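Local atomic coordinates of putative immunoglobulin-blocking virulence protein (Mycoplasma mycoides subsp. capri, PDB entry 7ADK), a protein that probably acts as a virulence factor that binds host immunoglobulin and blocks its function. Residues L311-R316 and N329-P334; D191-G196 and V203-N208; L435-Q440 and L467-K472. All blocks are in the same frame, centred on the assembly; numbering follows the deposited sequence.

Interaction 1 of 3, residues L311-R316 and N329-P334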
ATOM      1  N   LEU A 311     -28.050 -27.520  25.632  1.00 82.21           N
ATOM      2  CA  LEU A 311     -28.101 -26.545  24.542  1.00 82.21           C
ATOM      3  C   LEU A 311     -29.126 -26.983  23.487  1.00 82.21           C
ATOM      4  O   LEU A 311     -29.009 -28.055  22.905  1.00 82.21           O
ATOM      5  CB  LEU A 311     -26.707 -26.377  23.912  1.00 82.21           C
ATOM      6  CG  LEU A 311     -25.506 -26.174  24.845  1.00 82.21           C
ATOM      7  CD1 LEU A 311     -24.272 -25.926  23.995  1.00 82.21           C
ATOM      8  CD2 LEU A 311     -25.663 -24.996  25.792  1.00 82.21           C
ATOM      9  N   THR A 312     -30.142 -26.171  23.230  1.00 79.47           N
ATOM     10  CA  THR A 312     -31.217 -26.477  22.271  1.00 79.47           C
ATOM     11  C   THR A 312     -30.831 -26.056  20.855  1.00 79.47           C
ATOM     12  O   THR A 312     -30.174 -25.036  20.692  1.00 79.47           O
ATOM     13  CB  THR A 312     -32.540 -25.802  22.663  1.00 79.47           C
ATOM     14  OG1 THR A 312     -32.416 -24.409  22.794  1.00 79.47           O
ATOM     15  CG2 THR A 312     -33.067 -26.309  23.988  1.00 79.47           C
ATOM     16  N   ILE A 313     -31.286 -26.788  19.831  1.00 75.58           N
ATOM     17  CA  ILE A 313     -31.123 -26.438  18.406  1.00 75.58           C
ATOM     18  C   ILE A 313     -31.533 -24.981  18.182  1.00 75.58           C
ATOM     19  O   ILE A 313     -32.653 -24.610  18.535  1.00 75.58           O
ATOM     20  CB  ILE A 313     -31.956 -27.387  17.500  1.00 75.58           C
ATOM     21  CG1 ILE A 313     -31.401 -28.828  17.540  1.00 75.58           C
ATOM     22  CG2 ILE A 313     -32.031 -26.837  16.065  1.00 75.58           C
ATOM     23  CD1 ILE A 313     -32.252 -29.852  16.796  1.00 75.58           C
ATOM     24  N   SER A 314     -30.664 -24.155  17.598  1.00 76.43           N
ATOM     25  CA  SER A 314     -31.075 -22.825  17.135  1.00 76.43           C
ATOM     26  C   SER A 314     -32.018 -22.981  15.944  1.00 76.43           C
ATOM     27  O   SER A 314     -31.651 -23.635  14.968  1.00 76.43           O
ATOM     28  CB  SER A 314     -29.876 -21.956  16.741  1.00 76.43           C
ATOM     29  OG  SER A 314     -30.273 -20.814  15.996  1.00 76.43           O
ATOM     30  N   PRO A 315     -33.214 -22.370  15.956  1.00 74.98           N
ATOM     31  CA  PRO A 315     -34.088 -22.416  14.796  1.00 74.98           C
ATOM     32  C   PRO A 315     -33.479 -21.842  13.516  1.00 74.98           C
ATOM     33  O   PRO A 315     -33.912 -22.223  12.442  1.00 74.98           O
ATOM     34  CB  PRO A 315     -35.354 -21.674  15.199  1.00 74.98           C
ATOM     35  CG  PRO A 315     -35.383 -21.810  16.712  1.00 74.98           C
ATOM     36  CD  PRO A 315     -33.912 -21.794  17.090  1.00 74.98           C
ATOM     37  N   ARG A 316     -32.454 -20.985  13.588  1.00 76.28           N
ATOM     38  CA  ARG A 316     -31.744 -20.447  12.415  1.00 76.28           C
ATOM     39  C   ARG A 316     -30.706 -21.426  11.854  1.00 76.28           C
ATOM     40  O   ARG A 316     -30.401 -21.392  10.672  1.00 76.28           O
ATOM     41  CB  ARG A 316     -31.114 -19.101  12.817  1.00 76.28           C
ATOM     42  CG  ARG A 316     -30.612 -18.242  11.649  1.00 76.28           C
ATOM     43  CD  ARG A 316     -29.959 -16.926  12.082  1.00 76.28           C
ATOM     44  NE  ARG A 316     -30.855 -16.064  12.858  1.00 76.28           N
ATOM     45  CZ  ARG A 316     -31.389 -14.914  12.524  1.00 76.28           C
ATOM     46  NH1 ARG A 316     -31.109 -14.282  11.443  1.00 76.28           N
ATOM     47  NH2 ARG A 316     -32.252 -14.394  13.307  1.00 76.28           N
ATOM     48  N   ASN A 329     -26.369 -27.020  12.748  1.00 79.11           N
ATOM     49  CA  ASN A 329     -24.998 -26.519  12.828  1.00 79.11           C
ATOM     50  C   ASN A 329     -24.863 -25.407  13.893  1.00 79.11           C
ATOM     51  O   ASN A 329     -24.063 -24.492  13.743  1.00 79.11           O
ATOM     52  CB  ASN A 329     -24.507 -26.157  11.412  1.00 79.11           C
ATOM     53  CG  ASN A 329     -25.318 -25.094  10.686  1.00 79.11           C
ATOM     54  OD1 ASN A 329     -25.868 -24.168  11.256  1.00 79.11           O
ATOM     55  ND2 ASN A 329     -25.406 -25.181   9.378  1.00 79.11           N
ATOM     56  N   GLY A 330     -25.681 -25.448  14.950  1.00 78.11           N
ATOM     57  CA  GLY A 330     -25.744 -24.402  15.973  1.00 78.11           C
ATOM     58  C   GLY A 330     -26.753 -24.675  17.084  1.00 78.11           C
ATOM     59  O   GLY A 330     -27.893 -25.067  16.822  1.00 78.11           O
ATOM     60  N   TRP A 331     -26.319 -24.499  18.336  1.00 79.79           N
ATOM     61  CA  TRP A 331     -27.065 -24.787  19.571  1.00 79.79           C
ATOM     62  C   TRP A 331     -26.845 -23.684  20.611  1.00 79.79           C
ATOM     63  O   TRP A 331     -25.730 -23.199  20.780  1.00 79.79           O
ATOM     64  CB  TRP A 331     -26.689 -26.154  20.172  1.00 79.79           C
ATOM     65  CG  TRP A 331     -26.642 -27.324  19.246  1.00 79.79           C
ATOM     66  CD1 TRP A 331     -27.642 -28.204  19.044  1.00 79.79           C
ATOM     67  CD2 TRP A 331     -25.561 -27.741  18.359  1.00 79.79           C
ATOM     68  NE1 TRP A 331     -27.265 -29.119  18.090  1.00 79.79           N
ATOM     69  CE2 TRP A 331     -25.995 -28.880  17.631  1.00 79.79           C
ATOM     70  CE3 TRP A 331     -24.265 -27.258  18.071  1.00 79.79           C
ATOM     71  CZ2 TRP A 331     -25.201 -29.503  16.669  1.00 79.79           C
ATOM     72  CZ3 TRP A 331     -23.462 -27.878  17.100  1.00 79.79           C
ATOM     73  CH2 TRP A 331     -23.924 -29.000  16.402  1.00 79.79           C
ATOM     74  N   GLY A 332     -27.898 -23.287  21.317  1.00 82.93           N
ATOM     75  CA  GLY A 332     -27.867 -22.191  22.279  1.00 82.93           C
ATOM     76  C   GLY A 332     -28.351 -22.588  23.670  1.00 82.93           C
ATOM     77  O   GLY A 332     -29.252 -23.419  23.791  1.00 82.93           O
ATOM     78  N   PRO A 333     -27.797 -22.014  24.742  1.00 83.29           N
ATOM     79  CA  PRO A 333     -28.320 -22.181  26.089  1.00 83.29           C
ATOM     80  C   PRO A 333     -29.573 -21.310  26.314  1.00 83.29           C
ATOM     81  O   PRO A 333     -29.829 -20.364  25.557  1.00 83.29           O
ATOM     82  CB  PRO A 333     -27.165 -21.752  26.986  1.00 83.29           C
ATOM     83  CG  PRO A 333     -26.483 -20.659  26.182  1.00 83.29           C
ATOM     84  CD  PRO A 333     -26.652 -21.125  24.748  1.00 83.29           C
ATOM     85  N   PRO A 334     -30.362 -21.563  27.369  1.00 86.75           N
ATOM     86  CA  PRO A 334     -31.301 -20.570  27.878  1.00 86.75           C
ATOM     87  C   PRO A 334     -30.544 -19.317  28.339  1.00 86.75           C
ATOM     88  O   PRO A 334     -29.404 -19.416  28.786  1.00 86.75           O
ATOM     89  CB  PRO A 334     -32.044 -21.241  29.037  1.00 86.75           C
ATOM     90  CG  PRO A 334     -31.634 -22.710  28.968  1.00 86.75           C
ATOM     91  CD  PRO A 334     -30.301 -22.706  28.254  1.00 86.75           C
TER
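Gly-332 O is gripped twice by Thr-312. The backbone N of Thr-312 donates to Gly-332 O at 2.9 Å. Thr-312 OG1 adds a weak bond to the same Gly-332 O at 3.5 Å. With chi1 at 57°, OG1 is flanked by the main-chain N and C of Thr-312, which allows this second bond. In return, Gly-332 N donates to Thr-312 O at 2.9 Å, a nearly straight bond (166° at the hydrogen). Thr-312 and Gly-332 thus form an antiparallel hydrogen-bonded pair. Ile-313 and Trp-331 follow as a non-hydrogen-bonded pair. Strand 312-313 lies at one margin of a three-stranded antiparallel sheet, with strand 326-332 in its middle and strand 318-320 on its far side. Past the bridges, Ser-314 N still reaches Gly-330 O at 3.0 Å. Ile-313 and Trp-331 extend from the same face of the sheet. Ile-313 CG1 comes up to Trp-331 CD1 at 4.1 Å, and the indole NE1 bonds to Ser-303 of helix 301-308. Leu-311 fills the other end of the contact. Leu-311 CB meets Trp-331 CB at 3.7 Å, while Leu-311 CD2 lies alongside the Pro-333 ring, 3.8 Å from Pro-333 CB. Beyond the paired strands the chain makes an ST turn, in which Ser-314 OG accepts from Arg-316 N. The same hydroxyl bonds to Asp-200, which also makes a salt bridge with Arg-316.

Interaction 2 of 3, residues D191-G196 and V203-N208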
ATOM      1  N   ASP A 191     -40.039 -26.203  17.780  1.00 88.37           N
ATOM      2  CA  ASP A 191     -39.382 -24.884  17.747  1.00 88.37           C
ATOM      3  C   ASP A 191     -38.487 -24.688  16.516  1.00 88.37           C
ATOM      4  O   ASP A 191     -38.534 -23.641  15.877  1.00 88.37           O
ATOM      5  CB  ASP A 191     -38.566 -24.647  19.022  1.00 88.37           C
ATOM      6  CG  ASP A 191     -39.368 -24.177  20.233  1.00 88.37           C
ATOM      7  OD1 ASP A 191     -40.552 -23.831  20.096  1.00 88.37           O
ATOM      8  OD2 ASP A 191     -38.775 -24.051  21.323  1.00 88.37           O
ATOM      9  N   ALA A 192     -37.724 -25.705  16.112  1.00 80.47           N
ATOM     10  CA  ALA A 192     -36.899 -25.627  14.913  1.00 80.47           C
ATOM     11  C   ALA A 192     -37.717 -25.502  13.618  1.00 80.47           C
ATOM     12  O   ALA A 192     -37.228 -24.935  12.644  1.00 80.47           O
ATOM     13  CB  ALA A 192     -35.996 -26.855  14.886  1.00 80.47           C
ATOM     14  N   LEU A 193     -38.959 -26.002  13.590  1.00 81.12           N
ATOM     15  CA  LEU A 193     -39.867 -25.866  12.445  1.00 81.12           C
ATOM     16  C   LEU A 193     -40.563 -24.500  12.403  1.00 81.12           C
ATOM     17  O   LEU A 193     -40.654 -23.896  11.341  1.00 81.12           O
ATOM     18  CB  LEU A 193     -40.880 -27.019  12.441  1.00 81.12           C
ATOM     19  CG  LEU A 193     -40.252 -28.419  12.403  1.00 81.12           C
ATOM     20  CD1 LEU A 193     -41.343 -29.473  12.276  1.00 81.12           C
ATOM     21  CD2 LEU A 193     -39.245 -28.584  11.273  1.00 81.12           C
ATOM     22  N   SER A 194     -41.027 -23.998  13.549  1.00 84.77           N
ATOM     23  CA  SER A 194     -41.808 -22.749  13.663  1.00 84.77           C
ATOM     24  C   SER A 194     -40.987 -21.466  13.830  1.00 84.77           C
ATOM     25  O   SER A 194     -41.478 -20.374  13.550  1.00 84.77           O
ATOM     26  CB  SER A 194     -42.756 -22.861  14.851  1.00 84.77           C
ATOM     27  OG  SER A 194     -42.041 -23.077  16.047  1.00 84.77           O
ATOM     28  N   GLY A 195     -39.754 -21.580  14.317  1.00 85.46           N
ATOM     29  CA  GLY A 195     -38.951 -20.476  14.837  1.00 85.46           C
ATOM     30  C   GLY A 195     -39.097 -20.269  16.349  1.00 85.46           C
ATOM     31  O   GLY A 195     -38.376 -19.465  16.924  1.00 85.46           O
ATOM     32  N   GLY A 196     -40.009 -20.970  17.019  1.00 87.94           N
ATOM     33  CA  GLY A 196     -40.339 -20.721  18.422  1.00 87.94           C
ATOM     34  C   GLY A 196     -40.936 -19.325  18.644  1.00 87.94           C
ATOM     35  O   GLY A 196     -41.551 -18.759  17.739  1.00 87.94           O
ATOM     36  N   VAL A 203     -37.291 -17.418  11.218  1.00 76.51           N
ATOM     37  CA  VAL A 203     -36.215 -18.137  10.506  1.00 76.51           C
ATOM     38  C   VAL A 203     -36.201 -19.649  10.802  1.00 76.51           C
ATOM     39  O   VAL A 203     -35.168 -20.290  10.644  1.00 76.51           O
ATOM     40  CB  VAL A 203     -34.825 -17.477  10.686  1.00 76.51           C
ATOM     41  CG1 VAL A 203     -34.709 -16.151   9.950  1.00 76.51           C
ATOM     42  CG2 VAL A 203     -34.427 -17.252  12.132  1.00 76.51           C
ATOM     43  N   GLY A 204     -37.329 -20.243  11.196  1.00 77.79           N
ATOM     44  CA  GLY A 204     -37.485 -21.695  11.368  1.00 77.79           C
ATOM     45  C   GLY A 204     -37.669 -22.437  10.047  1.00 77.79           C
ATOM     46  O   GLY A 204     -37.882 -21.823   9.006  1.00 77.79           O
ATOM     47  N   LEU A 205     -37.599 -23.768  10.044  1.00 74.51           N
ATOM     48  CA  LEU A 205     -37.615 -24.543   8.794  1.00 74.51           C
ATOM     49  C   LEU A 205     -38.877 -24.361   7.938  1.00 74.51           C
ATOM     50  O   LEU A 205     -38.763 -24.345   6.718  1.00 74.51           O
ATOM     51  CB  LEU A 205     -37.385 -26.034   9.083  1.00 74.51           C
ATOM     52  CG  LEU A 205     -35.903 -26.371   9.259  1.00 74.51           C
ATOM     53  CD1 LEU A 205     -35.724 -27.688  10.004  1.00 74.51           C
ATOM     54  CD2 LEU A 205     -35.227 -26.480   7.898  1.00 74.51           C
ATOM     55  N   PHE A 206     -40.054 -24.187   8.536  1.00 77.41           N
ATOM     56  CA  PHE A 206     -41.311 -23.959   7.812  1.00 77.41           C
ATOM     57  C   PHE A 206     -41.958 -22.636   8.204  1.00 77.41           C
ATOM     58  O   PHE A 206     -43.171 -22.465   8.085  1.00 77.41           O
ATOM     59  CB  PHE A 206     -42.257 -25.158   7.951  1.00 77.41           C
ATOM     60  CG  PHE A 206     -41.628 -26.483   7.592  1.00 77.41           C
ATOM     61  CD1 PHE A 206     -40.937 -26.639   6.382  1.00 77.41           C
ATOM     62  CD2 PHE A 206     -41.665 -27.544   8.499  1.00 77.41           C
ATOM     63  CE1 PHE A 206     -40.266 -27.830   6.091  1.00 77.41           C
ATOM     64  CE2 PHE A 206     -40.989 -28.733   8.214  1.00 77.41           C
ATOM     65  CZ  PHE A 206     -40.283 -28.877   7.016  1.00 77.41           C
ATOM     66  N   ASN A 207     -41.141 -21.691   8.663  1.00 79.63           N
ATOM     67  CA  ASN A 207     -41.507 -20.299   8.868  1.00 79.63           C
ATOM     68  C   ASN A 207     -40.265 -19.408   8.702  1.00 79.63           C
ATOM     69  O   ASN A 207     -39.580 -19.098   9.674  1.00 79.63           O
ATOM     70  CB  ASN A 207     -42.175 -20.137  10.228  1.00 79.63           C
ATOM     71  CG  ASN A 207     -42.604 -18.731  10.520  1.00 79.63           C
ATOM     72  OD1 ASN A 207     -42.784 -17.927   9.705  1.00 79.63           O
ATOM     73  ND2 ASN A 207     -42.787 -18.382  11.664  1.00 79.63           N
ATOM     74  N   ASN A 208     -39.951 -19.037   7.464  1.00 74.63           N
ATOM     75  CA  ASN A 208     -38.814 -18.191   7.118  1.00 74.63           C
ATOM     76  C   ASN A 208     -39.077 -17.407   5.835  1.00 74.63           C
ATOM     77  O   ASN A 208     -39.964 -17.736   5.066  1.00 74.63           O
ATOM     78  CB  ASN A 208     -37.511 -19.005   7.039  1.00 74.63           C
ATOM     79  CG  ASN A 208     -37.458 -19.996   5.900  1.00 74.63           C
ATOM     80  OD1 ASN A 208     -37.387 -19.628   4.740  1.00 74.63           O
ATOM     81  ND2 ASN A 208     -37.472 -21.267   6.196  1.00 74.63           N
TER
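Leu-193 O accepts from Phe-206 N at 2.9 Å. The donor lies in the carbonyl plane, on a lone pair. One residue earlier, Ala-192 O takes the N-H of Leu-205, with Leu-205 N at 2.9 Å, in a nearly straight bond (171° at the hydrogen). One residue later, Ser-194 O accepts from the side-chain amide of Asn-207, with ND2 at 3.0 Å. CG of Asn-207 stands anti to its backbone N (chi1 -179°), which extends the amide toward that carbonyl. Three successive carbonyls are therefore met by three successive residues. An apolar patch flanks these bonds. The CD2 branch of Leu-193 lies 3.5 Å from Phe-206 CE2 and 3.8 Å from Leu-205 CB. The Leu-193 and Phe-206 side chains share a direction and lie alongside each other. The backbones come close at two glycines, where Gly-195 N is 3.7 Å from Gly-204 CA. Further out, Gly-204 O holds 203-208 in shape. It accepts from Asn-207 N and from Asn-208 ND2. Asn-208 OD1 in turn caps the next helix at Phe-211 N. Phe-206 also meets the rings of Phe-296 and Phe-211, and Leu-205 packs on strand 318-320. The arrangement is a helix C-terminal end, with Gly-195 leaving the helix at positive phi. A type I beta turn from Gly-204 to Asn-207 meets it, two carbonyls by backbone N-H groups and Ser-194 O by the Asn-207 side chain.

Interaction 3 of 3, residues L435-Q440 and L467-K472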
ATOM      1  N   LEU A 435      -4.980  24.394  28.576  1.00 78.58           N
ATOM      2  CA  LEU A 435      -6.394  24.281  28.892  1.00 78.58           C
ATOM      3  C   LEU A 435      -6.655  23.206  29.948  1.00 78.58           C
ATOM      4  O   LEU A 435      -7.372  23.468  30.905  1.00 78.58           O
ATOM      5  CB  LEU A 435      -7.148  24.018  27.581  1.00 78.58           C
ATOM      6  CG  LEU A 435      -8.672  24.078  27.710  1.00 78.58           C
ATOM      7  CD1 LEU A 435      -9.162  25.493  27.962  1.00 78.58           C
ATOM      8  CD2 LEU A 435      -9.305  23.596  26.424  1.00 78.58           C
ATOM      9  N   ILE A 436      -6.041  22.035  29.813  1.00 76.30           N
ATOM     10  CA  ILE A 436      -6.139  20.961  30.794  1.00 76.30           C
ATOM     11  C   ILE A 436      -5.678  21.442  32.175  1.00 76.30           C
ATOM     12  O   ILE A 436      -6.274  21.060  33.175  1.00 76.30           O
ATOM     13  CB  ILE A 436      -5.367  19.726  30.274  1.00 76.30           C
ATOM     14  CG1 ILE A 436      -6.184  19.017  29.178  1.00 76.30           C
ATOM     15  CG2 ILE A 436      -5.025  18.753  31.396  1.00 76.30           C
ATOM     16  CD1 ILE A 436      -5.394  18.051  28.303  1.00 76.30           C
ATOM     17  N   GLU A 437      -4.656  22.297  32.265  1.00 79.14           N
ATOM     18  CA  GLU A 437      -4.227  22.889  33.537  1.00 79.14           C
ATOM     19  C   GLU A 437      -5.085  24.075  34.012  1.00 79.14           C
ATOM     20  O   GLU A 437      -5.385  24.151  35.203  1.00 79.14           O
ATOM     21  CB  GLU A 437      -2.745  23.273  33.479  1.00 79.14           C
ATOM     22  CG  GLU A 437      -1.792  22.066  33.520  1.00 79.14           C
ATOM     23  CD  GLU A 437      -1.768  21.305  34.862  1.00 79.14           C
ATOM     24  OE1 GLU A 437      -1.062  20.276  34.964  1.00 79.14           O
ATOM     25  OE2 GLU A 437      -2.457  21.698  35.831  1.00 79.14           O
ATOM     26  N   LYS A 438      -5.546  24.977  33.132  1.00 81.43           N
ATOM     27  CA  LYS A 438      -6.437  26.076  33.536  1.00 81.43           C
ATOM     28  C   LYS A 438      -7.780  25.566  34.064  1.00 81.43           C
ATOM     29  O   LYS A 438      -8.232  26.061  35.089  1.00 81.43           O
ATOM     30  CB  LYS A 438      -6.567  27.149  32.443  1.00 81.43           C
ATOM     31  CG  LYS A 438      -5.440  28.184  32.578  1.00 81.43           C
ATOM     32  CD  LYS A 438      -5.549  29.412  31.674  1.00 81.43           C
ATOM     33  CE  LYS A 438      -4.912  29.232  30.307  1.00 81.43           C
ATOM     34  NZ  LYS A 438      -4.764  30.497  29.578  1.00 81.43           N
ATOM     35  N   LEU A 439      -8.360  24.519  33.477  1.00 80.51           N
ATOM     36  CA  LEU A 439      -9.555  23.878  34.035  1.00 80.51           C
ATOM     37  C   LEU A 439      -9.263  23.241  35.412  1.00 80.51           C
ATOM     38  O   LEU A 439     -10.097  23.334  36.309  1.00 80.51           O
ATOM     39  CB  LEU A 439     -10.143  22.871  33.031  1.00 80.51           C
ATOM     40  CG  LEU A 439     -11.103  23.403  31.948  1.00 80.51           C
ATOM     41  CD1 LEU A 439     -12.413  23.882  32.531  1.00 80.51           C
ATOM     42  CD2 LEU A 439     -10.552  24.537  31.122  1.00 80.51           C
ATOM     43  N   GLN A 440      -8.083  22.660  35.635  1.00 80.21           N
ATOM     44  CA  GLN A 440      -7.743  22.072  36.935  1.00 80.21           C
ATOM     45  C   GLN A 440      -7.580  23.100  38.064  1.00 80.21           C
ATOM     46  O   GLN A 440      -8.191  22.924  39.118  1.00 80.21           O
ATOM     47  CB  GLN A 440      -6.491  21.202  36.823  1.00 80.21           C
ATOM     48  CG  GLN A 440      -6.827  19.829  36.249  1.00 80.21           C
ATOM     49  CD  GLN A 440      -5.567  19.037  35.976  1.00 80.21           C
ATOM     50  OE1 GLN A 440      -5.059  18.361  36.759  1.00 80.21           O
ATOM     51  NE2 GLN A 440      -5.023  19.095  34.862  1.00 80.21           N
ATOM     52  N   LEU A 467      -0.898  13.990  28.258  1.00 69.37           N
ATOM     53  CA  LEU A 467      -1.440  12.924  29.100  1.00 69.37           C
ATOM     54  C   LEU A 467      -0.909  13.014  30.535  1.00 69.37           C
ATOM     55  O   LEU A 467      -1.664  12.783  31.470  1.00 69.37           O
ATOM     56  CB  LEU A 467      -1.135  11.561  28.455  1.00 69.37           C
ATOM     57  CG  LEU A 467      -2.262  10.935  27.610  1.00 69.37           C
ATOM     58  CD1 LEU A 467      -2.951  11.904  26.658  1.00 69.37           C
ATOM     59  CD2 LEU A 467      -1.691   9.800  26.777  1.00 69.37           C
ATOM     60  N   GLY A 468       0.342  13.429  30.732  1.00 73.16           N
ATOM     61  CA  GLY A 468       0.916  13.704  32.049  1.00 73.16           C
ATOM     62  C   GLY A 468       0.384  14.956  32.755  1.00 73.16           C
ATOM     63  O   GLY A 468       0.587  15.090  33.956  1.00 73.16           O
ATOM     64  N   ALA A 469      -0.261  15.880  32.040  1.00 73.53           N
ATOM     65  CA  ALA A 469      -0.891  17.072  32.614  1.00 73.53           C
ATOM     66  C   ALA A 469      -2.322  16.836  33.115  1.00 73.53           C
ATOM     67  O   ALA A 469      -2.822  17.613  33.925  1.00 73.53           O
ATOM     68  CB  ALA A 469      -0.876  18.175  31.565  1.00 73.53           C
ATOM     69  N   LEU A 470      -3.000  15.791  32.635  1.00 73.66           N
ATOM     70  CA  LEU A 470      -4.331  15.378  33.087  1.00 73.66           C
ATOM     71  C   LEU A 470      -4.324  15.019  34.588  1.00 73.66           C
ATOM     72  O   LEU A 470      -3.269  14.676  35.120  1.00 73.66           O
ATOM     73  CB  LEU A 470      -4.821  14.192  32.235  1.00 73.66           C
ATOM     74  CG  LEU A 470      -5.160  14.512  30.774  1.00 73.66           C
ATOM     75  CD1 LEU A 470      -5.412  13.224  30.012  1.00 73.66           C
ATOM     76  CD2 LEU A 470      -6.425  15.346  30.684  1.00 73.66           C
ATOM     77  N   PRO A 471      -5.467  15.091  35.293  1.00 78.51           N
ATOM     78  CA  PRO A 471      -5.545  14.769  36.720  1.00 78.51           C
ATOM     79  C   PRO A 471      -4.992  13.384  37.092  1.00 78.51           C
ATOM     80  O   PRO A 471      -5.032  12.451  36.299  1.00 78.51           O
ATOM     81  CB  PRO A 471      -7.020  14.872  37.083  1.00 78.51           C
ATOM     82  CG  PRO A 471      -7.606  15.809  36.040  1.00 78.51           C
ATOM     83  CD  PRO A 471      -6.755  15.551  34.806  1.00 78.51           C
ATOM     84  N   LYS A 472      -4.526  13.217  38.333  1.00 79.92           N
ATOM     85  CA  LYS A 472      -4.067  11.921  38.877  1.00 79.92           C
ATOM     86  C   LYS A 472      -5.197  10.890  39.042  1.00 79.92           C
ATOM     87  O   LYS A 472      -4.952   9.698  39.206  1.00 79.92           O
ATOM     88  CB  LYS A 472      -3.311  12.188  40.191  1.00 79.92           C
ATOM     89  CG  LYS A 472      -2.469  10.984  40.628  1.00 79.92           C
ATOM     90  CD  LYS A 472      -1.494  11.231  41.782  1.00 79.92           C
ATOM     91  CE  LYS A 472      -2.191  11.570  43.099  1.00 79.92           C
ATOM     92  NZ  LYS A 472      -1.406  11.205  44.266  1.00 79.92           N
TER
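Gln-440 supplies the hydrogen bond between the helix and the loop. Gln-440 NE2 donates to Ala-469 O at 2.8 Å, with an angle of 165° at the hydrogen. Gln-440 NE2 also donates to Ile-436 O, one turn back in its own helix, at 2.9 Å. Both acceptors lie close to the plane of the amide, so the two bonds together fix its rotation. They use the acceptors differently. The amide nitrogen sits well above the carbonyl plane of Ile-436 but only slightly tilted from that of Ala-469. Glu-437 bends at chi2 (-68°), which brings its carboxylate over to Ala-469. Glu-437 OE1 is 3.4 Å from Ala-469 O, but both are acceptors and do not bond. Van der Waals contacts complete the seam. Ile-436 CG2 lies 3.5 Å from Ala-469 O and also reaches Leu-470 CD2. Ile-436 CD1 meets the same Leu-470 CD2 at 3.7 Å. The Pro-471 ring lies against the carbonyl side of the Gln-440 amide, with Pro-471 CG 3.7 Å from Gln-440 OE1. Leu-470 and Pro-471 also touch Tyr-449 of strand 448-454. Parallel strands 415-422, 448-454 and 473-481 lie next to one another in a mixed sheet. Helix 426-442 joins the first two, and loop 468-472 leads into the third. The contact thus packs the helix of one beta-alpha-beta connection against the end of the next.

Overall arrangement
The contacts come in the order 2, 1, 3 along the chain, each closing before the next opens. Interactions 1 and 2 are neighbours, with centres about 12 Å apart. Pro-315 packs on the carbonyls of Asp-191 and Gly-195, and Ile-313 touches Ala-192, so the end of helix 182-194 lies directly against the segment holding strand 312-313. The three-stranded sheet of interaction 1 also contacts interaction 2 through strands 318-320 and 326-332. The two thus belong to one packed region. Interaction 3 belongs to another, built on the mixed sheet across the chain's centre. Its centre is about 51 Å from that of interaction 1 and about 58 Å from that of interaction 2.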